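PDB 4GPS: decapping and exoribonuclease protein 1 from Kluyveromyces lactis, which hydrolyses NAD caps from the 5' ends of RNAs, also removes N7-methylguanosine caps, and degrades RNA as a 5'-3' exoribonuclease, using a divalent metal cation. Local coordinates for residues 181-186 with 311-316; 190-195 with 374-379; 88-93 with 165-170. One frame throughout, in Å; residues are numbered along the deposited sequence.

Contact 1. Residues 181-186 with 311-316; sequences LRHHII and LLRMWI. With CIT (citric acid), chain B.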
loop_
_atom_site.group_PDB
_atom_site.type_symbol
_atom_site.label_atom_id
_atom_site.label_comp_id
_atom_site.label_asym_id
_atom_site.label_seq_id
_atom_site.Cartn_x
_atom_site.Cartn_y
_atom_site.Cartn_z
ATOM N N LEU A 181 6.017 7.081 -1.390
ATOM C CA LEU A 181 5.611 6.261 -0.252
ATOM C C LEU A 181 4.538 5.332 -0.859
ATOM O O LEU A 181 3.822 5.728 -1.796
ATOM C CB LEU A 181 4.975 7.105 0.830
ATOM C CG LEU A 181 5.913 8.186 1.340
ATOM C CD1 LEU A 181 5.115 9.194 2.186
ATOM C CD2 LEU A 181 7.071 7.522 2.107
ATOM N N ARG A 182 4.431 4.106 -0.351
ATOM C CA ARG A 182 3.458 3.157 -0.867
ATOM C C ARG A 182 2.011 3.689 -0.874
ATOM O O ARG A 182 1.252 3.437 -1.806
ATOM C CB ARG A 182 3.512 1.865 -0.063
ATOM C CG ARG A 182 2.565 0.819 -0.597
ATOM C CD ARG A 182 2.788 -0.510 0.067
ATOM N NE ARG A 182 2.573 -0.348 1.482
ATOM C CZ ARG A 182 2.575 -1.353 2.333
ATOM N NH1 ARG A 182 2.771 -2.588 1.893
ATOM N NH2 ARG A 182 2.403 -1.121 3.622
ATOM N N HIS A 183 1.638 4.419 0.170
ATOM C CA HIS A 183 0.301 4.986 0.299
ATOM C C HIS A 183 -0.170 5.697 -0.978
ATOM O O HIS A 183 -1.316 5.543 -1.383
ATOM C CB HIS A 183 0.262 5.980 1.479
ATOM C CG HIS A 183 -1.113 6.237 1.995
ATOM N ND1 HIS A 183 -1.725 5.419 2.924
ATOM C CD2 HIS A 183 -2.039 7.167 1.648
ATOM C CE1 HIS A 183 -2.968 5.828 3.125
ATOM N NE2 HIS A 183 -3.186 6.887 2.363
ATOM N N HIS A 184 0.698 6.481 -1.612
ATOM C CA HIS A 184 0.281 7.201 -2.817
ATOM C C HIS A 184 0.172 6.332 -4.043
ATOM O O HIS A 184 -0.594 6.665 -4.946
ATOM C CB HIS A 184 1.200 8.374 -3.124
ATOM C CG HIS A 184 1.320 9.340 -1.998
ATOM N ND1 HIS A 184 0.226 9.771 -1.275
ATOM C CD2 HIS A 184 2.405 9.905 -1.420
ATOM C CE1 HIS A 184 0.635 10.553 -0.292
ATOM N NE2 HIS A 184 1.951 10.650 -0.357
ATOM N N ILE A 185 0.936 5.237 -4.099
ATOM C CA ILE A 185 0.825 4.369 -5.248
ATOM C C ILE A 185 -0.534 3.680 -5.055
ATOM O O ILE A 185 -1.346 3.609 -5.966
ATOM C CB ILE A 185 1.995 3.339 -5.338
ATOM C CG1 ILE A 185 3.358 4.062 -5.437
ATOM C CG2 ILE A 185 1.821 2.508 -6.575
ATOM C CD1 ILE A 185 3.404 5.064 -6.586
ATOM N N ILE A 186 -0.808 3.208 -3.856
ATOM C CA ILE A 186 -2.095 2.606 -3.635
ATOM C C ILE A 186 -3.226 3.610 -4.020
ATOM O O ILE A 186 -4.166 3.235 -4.738
ATOM C CB ILE A 186 -2.251 2.143 -2.159
ATOM C CG1 ILE A 186 -1.296 0.992 -1.887
ATOM C CG2 ILE A 186 -3.690 1.668 -1.874
ATOM C CD1 ILE A 186 -0.955 0.844 -0.420
ATOM N N LEU A 311 -10.689 -4.758 1.073
ATOM C CA LEU A 311 -10.066 -5.997 0.606
ATOM C C LEU A 311 -9.205 -5.716 -0.633
ATOM O O LEU A 311 -8.060 -6.166 -0.707
ATOM C CB LEU A 311 -11.131 -7.051 0.290
ATOM C CG LEU A 311 -11.882 -7.555 1.535
ATOM C CD1 LEU A 311 -13.156 -8.219 1.099
ATOM C CD2 LEU A 311 -11.014 -8.525 2.349
ATOM N N LEU A 312 -9.723 -4.939 -1.585
ATOM C CA LEU A 312 -8.940 -4.633 -2.780
ATOM C C LEU A 312 -7.686 -3.840 -2.408
ATOM O O LEU A 312 -6.592 -4.115 -2.896
ATOM C CB LEU A 312 -9.781 -3.842 -3.795
ATOM C CG LEU A 312 -9.077 -3.350 -5.069
ATOM C CD1 LEU A 312 -8.614 -4.581 -5.879
ATOM C CD2 LEU A 312 -10.004 -2.421 -5.893
ATOM N N ARG A 313 -7.838 -2.872 -1.514
ATOM C CA ARG A 313 -6.726 -2.037 -1.104
ATOM C C ARG A 313 -5.654 -2.895 -0.441
ATOM O O ARG A 313 -4.461 -2.742 -0.687
ATOM C CB ARG A 313 -7.247 -0.950 -0.155
ATOM C CG ARG A 313 -6.544 0.386 -0.300
ATOM C CD ARG A 313 -7.209 1.508 0.498
ATOM N NE ARG A 313 -6.665 2.797 0.064
ATOM C CZ ARG A 313 -5.451 3.199 0.387
ATOM N NH1 ARG A 313 -4.711 2.426 1.148
ATOM N NH2 ARG A 313 -4.948 4.313 -0.101
ATOM N N MET A 314 -6.117 -3.831 0.369
ATOM C CA MET A 314 -5.283 -4.769 1.118
ATOM C C MET A 314 -4.452 -5.581 0.097
ATOM O O MET A 314 -3.230 -5.744 0.222
ATOM C CB MET A 314 -6.226 -5.699 1.881
ATOM C CG MET A 314 -5.777 -6.216 3.169
ATOM S SD MET A 314 -7.158 -7.024 4.055
ATOM C CE MET A 314 -7.942 -5.574 4.863
ATOM N N TRP A 315 -5.145 -6.117 -0.899
ATOM C CA TRP A 315 -4.497 -6.871 -1.936
ATOM C C TRP A 315 -3.448 -5.989 -2.633
ATOM O O TRP A 315 -2.315 -6.426 -2.808
ATOM C CB TRP A 315 -5.538 -7.344 -2.955
ATOM C CG TRP A 315 -4.931 -8.012 -4.164
ATOM C CD1 TRP A 315 -4.455 -9.303 -4.247
ATOM C CD2 TRP A 315 -4.660 -7.405 -5.425
ATOM N NE1 TRP A 315 -3.901 -9.523 -5.474
ATOM C CE2 TRP A 315 -4.010 -8.379 -6.224
ATOM C CE3 TRP A 315 -4.892 -6.126 -5.964
ATOM C CZ2 TRP A 315 -3.595 -8.115 -7.542
ATOM C CZ3 TRP A 315 -4.473 -5.863 -7.277
ATOM C CH2 TRP A 315 -3.832 -6.857 -8.045
ATOM N N ILE A 316 -3.809 -4.765 -3.044
ATOM C CA ILE A 316 -2.834 -3.904 -3.730
ATOM C C ILE A 316 -1.663 -3.638 -2.810
ATOM O O ILE A 316 -0.516 -3.639 -3.241
ATOM C CB ILE A 316 -3.406 -2.553 -4.094
ATOM C CG1 ILE A 316 -4.581 -2.738 -5.054
ATOM C CG2 ILE A 316 -2.306 -1.673 -4.709
ATOM C CD1 ILE A 316 -5.434 -1.509 -5.170
HETATM C C1 CIT B . -2.571 1.445 2.997
HETATM O O1 CIT B . -2.435 2.159 2.022
HETATM O O2 CIT B . -3.815 1.202 3.490
HETATM C C2 CIT B . -1.339 0.841 3.668
HETATM C C3 CIT B . -0.332 1.952 4.051
HETATM O O7 CIT B . -0.023 2.701 2.876
HETATM C C4 CIT B . 0.961 1.322 4.631
HETATM C C5 CIT B . 2.185 2.222 4.456
HETATM O O3 CIT B . 2.990 1.970 3.595
HETATM O O4 CIT B . 2.365 3.301 5.267
HETATM C C6 CIT B . -0.946 2.853 5.115
HETATM O O5 CIT B . -0.713 4.052 5.115
HETATM O O6 CIT B . -1.743 2.311 6.070
#

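Contact 2. Residues 190-195 with 374-379; sequences MCPFLD and NDWFQH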
loop_
_atom_site.group_PDB
_atom_site.type_symbol
_atom_site.label_atom_id
_atom_site.label_comp_id
_atom_site.label_asym_id
_atom_site.label_seq_id
_atom_site.Cartn_x
_atom_site.Cartn_y
_atom_site.Cartn_z
ATOM N N MET A 190 -6.197 3.006 -6.796
ATOM C CA MET A 190 -7.566 2.953 -6.298
ATOM C C MET A 190 -8.583 3.905 -6.938
ATOM O O MET A 190 -9.786 3.760 -6.701
ATOM C CB MET A 190 -7.570 3.173 -4.772
ATOM C CG MET A 190 -7.165 1.932 -3.972
ATOM S SD MET A 190 -8.271 0.468 -4.165
ATOM C CE MET A 190 -9.610 0.964 -2.974
ATOM N N CYS A 191 -8.127 4.872 -7.735
ATOM C CA CYS A 191 -9.048 5.845 -8.342
ATOM C C CYS A 191 -10.338 5.271 -8.923
ATOM O O CYS A 191 -11.421 5.700 -8.561
ATOM C CB CYS A 191 -8.326 6.699 -9.402
ATOM S SG CYS A 191 -7.141 7.834 -8.658
ATOM N N PRO A 192 -10.248 4.261 -9.791
ATOM C CA PRO A 192 -11.521 3.751 -10.327
ATOM C C PRO A 192 -12.412 2.999 -9.365
ATOM O O PRO A 192 -13.543 2.627 -9.705
ATOM C CB PRO A 192 -11.095 2.881 -11.513
ATOM C CG PRO A 192 -9.688 2.545 -11.253
ATOM C CD PRO A 192 -9.090 3.715 -10.520
ATOM N N PHE A 193 -11.938 2.778 -8.151
ATOM C CA PHE A 193 -12.771 2.048 -7.227
ATOM C C PHE A 193 -13.324 2.930 -6.107
ATOM O O PHE A 193 -13.996 2.433 -5.203
ATOM C CB PHE A 193 -11.994 0.834 -6.688
ATOM C CG PHE A 193 -11.284 0.059 -7.760
ATOM C CD1 PHE A 193 -9.966 0.370 -8.116
ATOM C CD2 PHE A 193 -11.943 -0.910 -8.478
ATOM C CE1 PHE A 193 -9.322 -0.263 -9.171
ATOM C CE2 PHE A 193 -11.309 -1.561 -9.550
ATOM C CZ PHE A 193 -9.997 -1.234 -9.894
ATOM N N LEU A 194 -13.071 4.238 -6.196
ATOM C CA LEU A 194 -13.528 5.192 -5.180
ATOM C C LEU A 194 -14.528 6.242 -5.679
ATOM O O LEU A 194 -14.642 6.522 -6.873
ATOM C CB LEU A 194 -12.341 5.937 -4.582
ATOM C CG LEU A 194 -11.289 5.109 -3.853
ATOM C CD1 LEU A 194 -10.098 6.009 -3.523
ATOM C CD2 LEU A 194 -11.903 4.467 -2.610
ATOM N N ASP A 195 -15.225 6.841 -4.722
ATOM C CA ASP A 195 -16.213 7.866 -4.975
ATOM C C ASP A 195 -15.667 9.243 -4.600
ATOM O O ASP A 195 -16.414 10.211 -4.543
ATOM C CB ASP A 195 -17.453 7.577 -4.142
ATOM C CG ASP A 195 -18.714 7.979 -4.849
ATOM O OD1 ASP A 195 -19.768 8.093 -4.168
ATOM O OD2 ASP A 195 -18.641 8.174 -6.092
ATOM N N ASN A 374 -5.143 -3.712 -11.912
ATOM C CA ASN A 374 -3.862 -3.930 -12.561
ATOM C C ASN A 374 -3.818 -3.242 -13.943
ATOM O O ASN A 374 -2.830 -2.613 -14.291
ATOM C CB ASN A 374 -3.618 -5.427 -12.693
ATOM C CG ASN A 374 -2.276 -5.731 -13.260
ATOM O OD1 ASN A 374 -1.295 -5.143 -12.856
ATOM N ND2 ASN A 374 -2.218 -6.650 -14.209
ATOM N N ASP A 375 -4.889 -3.333 -14.729
ATOM C CA ASP A 375 -4.897 -2.686 -16.048
ATOM C C ASP A 375 -4.825 -1.172 -15.898
ATOM O O ASP A 375 -4.065 -0.495 -16.622
ATOM C CB ASP A 375 -6.153 -3.046 -16.855
ATOM C CG ASP A 375 -6.183 -4.504 -17.302
ATOM O OD1 ASP A 375 -5.108 -5.135 -17.506
ATOM O OD2 ASP A 375 -7.308 -5.015 -17.464
ATOM N N TRP A 376 -5.616 -0.640 -14.955
ATOM C CA TRP A 376 -5.646 0.790 -14.667
ATOM C C TRP A 376 -4.237 1.266 -14.273
ATOM O O TRP A 376 -3.772 2.322 -14.720
ATOM C CB TRP A 376 -6.599 1.064 -13.513
ATOM C CG TRP A 376 -6.433 2.436 -12.946
ATOM C CD1 TRP A 376 -5.923 2.754 -11.725
ATOM C CD2 TRP A 376 -6.775 3.690 -13.579
ATOM N NE1 TRP A 376 -5.924 4.113 -11.552
ATOM C CE2 TRP A 376 -6.437 4.715 -12.671
ATOM C CE3 TRP A 376 -7.327 4.039 -14.826
ATOM C CZ2 TRP A 376 -6.638 6.077 -12.963
ATOM C CZ3 TRP A 376 -7.522 5.388 -15.113
ATOM C CH2 TRP A 376 -7.176 6.390 -14.183
ATOM N N PHE A 377 -3.595 0.469 -13.408
ATOM C CA PHE A 377 -2.248 0.716 -12.928
ATOM C C PHE A 377 -1.280 0.940 -14.104
ATOM O O PHE A 377 -0.555 1.936 -14.139
ATOM C CB PHE A 377 -1.785 -0.487 -12.095
ATOM C CG PHE A 377 -0.365 -0.403 -11.632
ATOM C CD1 PHE A 377 0.500 -1.463 -11.838
ATOM C CD2 PHE A 377 0.077 0.685 -10.880
ATOM C CE1 PHE A 377 1.781 -1.453 -11.277
ATOM C CE2 PHE A 377 1.348 0.711 -10.318
ATOM C CZ PHE A 377 2.198 -0.363 -10.510
ATOM N N GLN A 378 -1.270 -0.017 -15.034
ATOM C CA GLN A 378 -0.435 0.020 -16.237
ATOM C C GLN A 378 -0.737 1.254 -17.052
ATOM O O GLN A 378 0.186 1.865 -17.605
ATOM C CB GLN A 378 -0.708 -1.203 -17.130
ATOM C CG GLN A 378 -0.058 -2.512 -16.647
ATOM C CD GLN A 378 1.471 -2.424 -16.620
ATOM O OE1 GLN A 378 2.081 -1.875 -17.545
ATOM N NE2 GLN A 378 2.093 -2.972 -15.570
ATOM N N HIS A 379 -2.025 1.612 -17.122
ATOM C CA HIS A 379 -2.461 2.773 -17.902
ATOM C C HIS A 379 -2.055 4.158 -17.403
ATOM O O HIS A 379 -1.280 4.824 -18.095
ATOM C CB HIS A 379 -3.987 2.770 -18.114
ATOM C CG HIS A 379 -4.471 3.880 -19.004
ATOM N ND1 HIS A 379 -4.374 3.832 -20.377
ATOM C CD2 HIS A 379 -5.023 5.083 -18.713
ATOM C CE1 HIS A 379 -4.847 4.955 -20.895
ATOM N NE2 HIS A 379 -5.247 5.730 -19.907
#

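Contact 3. Residues 88-93 with 165-170; sequences EVHNCS and QRYEKT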
loop_
_atom_site.group_PDB
_atom_site.type_symbol
_atom_site.label_atom_id
_atom_site.label_comp_id
_atom_site.label_asym_id
_atom_site.label_seq_id
_atom_site.Cartn_x
_atom_site.Cartn_y
_atom_site.Cartn_z
ATOM N N GLU A 88 13.428 -5.983 -2.146
ATOM C CA GLU A 88 13.722 -5.025 -1.097
ATOM C C GLU A 88 15.170 -4.606 -1.338
ATOM O O GLU A 88 16.042 -5.449 -1.401
ATOM C CB GLU A 88 13.630 -5.651 0.281
ATOM C CG GLU A 88 14.032 -4.619 1.341
ATOM C CD GLU A 88 13.850 -5.088 2.757
ATOM O OE1 GLU A 88 14.810 -5.584 3.368
ATOM O OE2 GLU A 88 12.735 -4.969 3.265
ATOM N N VAL A 89 15.430 -3.312 -1.478
ATOM C CA VAL A 89 16.795 -2.852 -1.715
ATOM C C VAL A 89 17.427 -2.229 -0.455
ATOM O O VAL A 89 18.634 -2.161 -0.351
ATOM C CB VAL A 89 16.848 -1.846 -2.911
ATOM C CG1 VAL A 89 16.359 -2.533 -4.206
ATOM C CG2 VAL A 89 15.986 -0.627 -2.607
ATOM N N HIS A 90 16.615 -1.765 0.489
ATOM C CA HIS A 90 17.122 -1.199 1.753
ATOM C C HIS A 90 15.976 -1.304 2.751
ATOM O O HIS A 90 14.830 -1.527 2.359
ATOM C CB HIS A 90 17.457 0.290 1.616
ATOM C CG HIS A 90 18.686 0.573 0.815
ATOM N ND1 HIS A 90 19.957 0.380 1.312
ATOM C CD2 HIS A 90 18.840 1.032 -0.451
ATOM C CE1 HIS A 90 20.840 0.711 0.387
ATOM N NE2 HIS A 90 20.188 1.110 -0.692
ATOM N N ASN A 91 16.295 -1.174 4.033
ATOM C CA ASN A 91 15.286 -1.128 5.053
ATOM C C ASN A 91 15.878 -0.263 6.144
ATOM O O ASN A 91 17.078 -0.027 6.149
ATOM C CB ASN A 91 14.907 -2.515 5.565
ATOM C CG ASN A 91 16.059 -3.253 6.139
ATOM O OD1 ASN A 91 16.625 -2.854 7.156
ATOM N ND2 ASN A 91 16.417 -4.355 5.502
ATOM N N CYS A 92 15.040 0.274 7.026
ATOM C CA CYS A 92 15.560 1.096 8.098
ATOM C C CYS A 92 14.549 1.313 9.187
ATOM O O CYS A 92 13.346 1.317 8.940
ATOM C CB CYS A 92 16.023 2.453 7.585
ATOM S SG CYS A 92 14.711 3.465 6.932
ATOM N N SER A 93 15.049 1.450 10.406
ATOM C CA SER A 93 14.182 1.716 11.528
ATOM C C SER A 93 14.449 3.169 11.912
ATOM O O SER A 93 15.587 3.657 11.897
ATOM C CB SER A 93 14.443 0.748 12.685
ATOM O OG SER A 93 15.816 0.543 12.881
ATOM N N GLN A 165 18.658 8.755 -2.311
ATOM C CA GLN A 165 20.067 9.089 -2.412
ATOM C C GLN A 165 20.936 7.831 -2.289
ATOM O O GLN A 165 21.937 7.710 -2.974
ATOM C CB GLN A 165 20.403 10.101 -1.323
ATOM C CG GLN A 165 21.858 10.219 -0.942
ATOM C CD GLN A 165 22.097 11.400 0.005
ATOM O OE1 GLN A 165 21.864 12.561 -0.374
ATOM N NE2 GLN A 165 22.546 11.113 1.240
ATOM N N ARG A 166 20.545 6.889 -1.434
ATOM C CA ARG A 166 21.321 5.677 -1.238
ATOM C C ARG A 166 21.221 4.695 -2.371
ATOM O O ARG A 166 22.109 3.862 -2.540
ATOM C CB ARG A 166 20.859 4.913 -0.013
ATOM C CG ARG A 166 21.400 5.303 1.289
ATOM C CD ARG A 166 20.773 4.342 2.291
ATOM N NE ARG A 166 21.705 3.346 2.810
ATOM C CZ ARG A 166 22.530 3.563 3.833
ATOM N NH1 ARG A 166 22.545 4.743 4.456
ATOM N NH2 ARG A 166 23.335 2.589 4.237
ATOM N N TYR A 167 20.123 4.750 -3.111
ATOM C CA TYR A 167 19.887 3.805 -4.194
ATOM C C TYR A 167 19.996 4.383 -5.596
ATOM O O TYR A 167 19.917 3.662 -6.571
ATOM C CB TYR A 167 18.487 3.213 -4.027
ATOM C CG TYR A 167 18.231 1.973 -4.850
ATOM C CD1 TYR A 167 18.757 0.748 -4.461
ATOM C CD2 TYR A 167 17.490 2.029 -6.037
ATOM C CE1 TYR A 167 18.561 -0.406 -5.231
ATOM C CE2 TYR A 167 17.276 0.870 -6.817
ATOM C CZ TYR A 167 17.818 -0.338 -6.400
ATOM O OH TYR A 167 17.618 -1.485 -7.134
ATOM N N GLU A 168 20.179 5.683 -5.709
ATOM C CA GLU A 168 20.189 6.310 -7.018
ATOM C C GLU A 168 21.165 5.754 -8.034
ATOM O O GLU A 168 20.835 5.609 -9.203
ATOM C CB GLU A 168 20.386 7.811 -6.848
ATOM C CG GLU A 168 21.595 8.362 -7.489
ATOM C CD GLU A 168 21.601 9.831 -7.310
ATOM O OE1 GLU A 168 20.778 10.499 -7.987
ATOM O OE2 GLU A 168 22.400 10.313 -6.472
ATOM N N LYS A 169 22.368 5.473 -7.579
ATOM C CA LYS A 169 23.387 4.916 -8.433
ATOM C C LYS A 169 22.933 3.598 -9.045
ATOM O O LYS A 169 23.392 3.222 -10.110
ATOM C CB LYS A 169 24.671 4.696 -7.628
ATOM C CG LYS A 169 25.150 5.967 -6.946
ATOM C CD LYS A 169 26.639 5.945 -6.622
ATOM C CE LYS A 169 27.447 6.537 -7.775
ATOM N NZ LYS A 169 26.868 7.850 -8.212
ATOM N N THR A 170 22.015 2.919 -8.374
ATOM C CA THR A 170 21.530 1.633 -8.815
ATOM C C THR A 170 20.267 1.696 -9.679
ATOM O O THR A 170 19.791 0.670 -10.152
ATOM C CB THR A 170 21.271 0.724 -7.605
ATOM O OG1 THR A 170 22.379 0.822 -6.695
ATOM C CG2 THR A 170 21.104 -0.748 -8.043
#

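Contact 1. Residues 181-186 with 311-316
Arg313 reaches from helix 305-319 to Ile186 on helix 182-190, lying with its guanidinium flat against the CG2 methyl of that isoleucine. Along the arginine, CB meets neither the facing segment nor the citrate; CG is the first atom to touch, 3.5 Å from Ile186 CG2. CD stands a little farther off, NE passes the same methyl, and CZ comes closest to it, with Ile186 CG2 3.2 Å away and over the centre of one guanidinium face. The chain, extended from CG to NE, spans the distance between segment axes whose closest approach is 10.8 Å, their N-to-C directions 127° apart. At the tip NH1 points at citrate O1, but at 2.5 Å the modelled hydrogen bond is doubtfully short; NH2 forms a salt bridge with Asp187.

These helices belong to the PD-(D/E)XK nuclease domain of the DXO/Dom3Z family. The citrate, probably from the crystallisation liquor, sits among Arg182, His183, Arg313 and Ile186; the Ile186 and Arg313 side chains lie near those of Gln317 and Lys295, substrate-binding residues by similarity. His183 turns its ring edge to the citrate, ND1 donating to O5 at 2.8 Å with an N-H...O angle of 141°. Arg313 NH2 lies over one face of that imidazole, near its rim, the two planes 40° apart. Arg182 NE grips citrate O3 at 3.2 Å, with a weak second bond from NH2, while its NH1 is salt-bridged to the metal ligand Glu293. Beneath the polar layer, Ile186 CG1 packs on Ile316 CG2 at 4.0 Å.

Contact 2. Residues 190-195 with 374-379
Pro192 lays its ring on the indole of Trp376, a CH-pi contact that joins the 3-10 turn 191-193, just after helix 182-190, to helix 370-393 of the nuclease domain. The evidence is geometric: Pro192 CD stands 3.4 Å from the centroid of the five-membered ring of Trp376 and only 13° off its normal. Pro192 CG sits over the same part of the indole, 3.7 Å from Trp376 CG, so two adjacent methylenes of the proline bear on the pyrrole half. Trp376 is brought there by a side chain whose CG is anti to the backbone N (chi1 166°), which directs the ring from the helix to the turn.

Packing is looser toward the six-membered ring, where Cys191 CB approaches Trp376 CZ2 obliquely at 4.0 Å. Phe193 does not touch segment 374-379. Farther along, Leu194 is partly exposed and Asp195 is exposed, so the contact gives way to solvent on the side where the chain leaves the turn. On the helix, Asn374 and Asp375 are likewise partly exposed, whereas all three touching residues are buried.

The turn is itself closed by a backbone bond from Phe193 N to Met190 O, 2.8 Å long, which draws the chain together around Cys191 and Pro192. Phe67 meets the indole edge-to-face, and the buried polar atom of Trp376 is also satisfied: NE1, which lies 3.4 Å from Pro192 CD, donates its hydrogen bond to the backbone O of Ile188.

Contact 3. Residues 88-93 with 165-170
Strand residue Val89 comes nearest to Tyr167 of helix 156-167, with their CA atoms 7.7 Å apart, and no hydrogen bond joins the two segments. Val89 packs on the phenol ring: its CG2 stands 3.9 Å from the ring centroid, 25° off the normal, in a CH-pi contact. CB and CG1 bear instead on the CE1 corner, and CG1 also reaches Tyr167 OH at 3.4 Å. Thr170 CB covers the opposite face, over the ring centre, so the phenol is held between strand and turn.

His90 lies beside it, its CD2 4.0 Å from Tyr167 CD1. Over one face of the imidazole comes Arg166 CD, 4.2 Å from the centroid, and the arginine chain then bends at chi3 (107°), carrying its guanidinium out past the ND1-CE1 rim, its plane 85° from that of the ring. His90 CE1 thus meets that group at its edge. The guanidinium has a cation-pi partner in Trp103, while His90 ND1 is hydrogen-bonded to Asn104. Both Val89 and His90 face Ile264 of the neighbouring antiparallel strand 259-268, a classic beta bulge, here packed against helix 156-167 and the residues that follow it.

How the contacts relate
Contacts 1 and 2 are continuous, their centres 11 Å apart: Leu312 CD2 packs 3.4 Å from Phe193 CG, and Ile316 CD1 lies 3.6 Å from Met190 SD. Segment 181-186 lies on helix 182-190 and segment 190-195 follows at its end, so the start of this helix faces the citrate beside the residues that bind metal and, by similarity, substrate, while its end runs into the turn that meets helix 370-393. The segments of these two contacts alternate along the chain. Contact 3 stands apart, with its centre about 21 Å from that of contact 1 and about 28 Å from that of contact 2, and closes before either opens. Contacts 2 and 3 both lie away from the annotated sites.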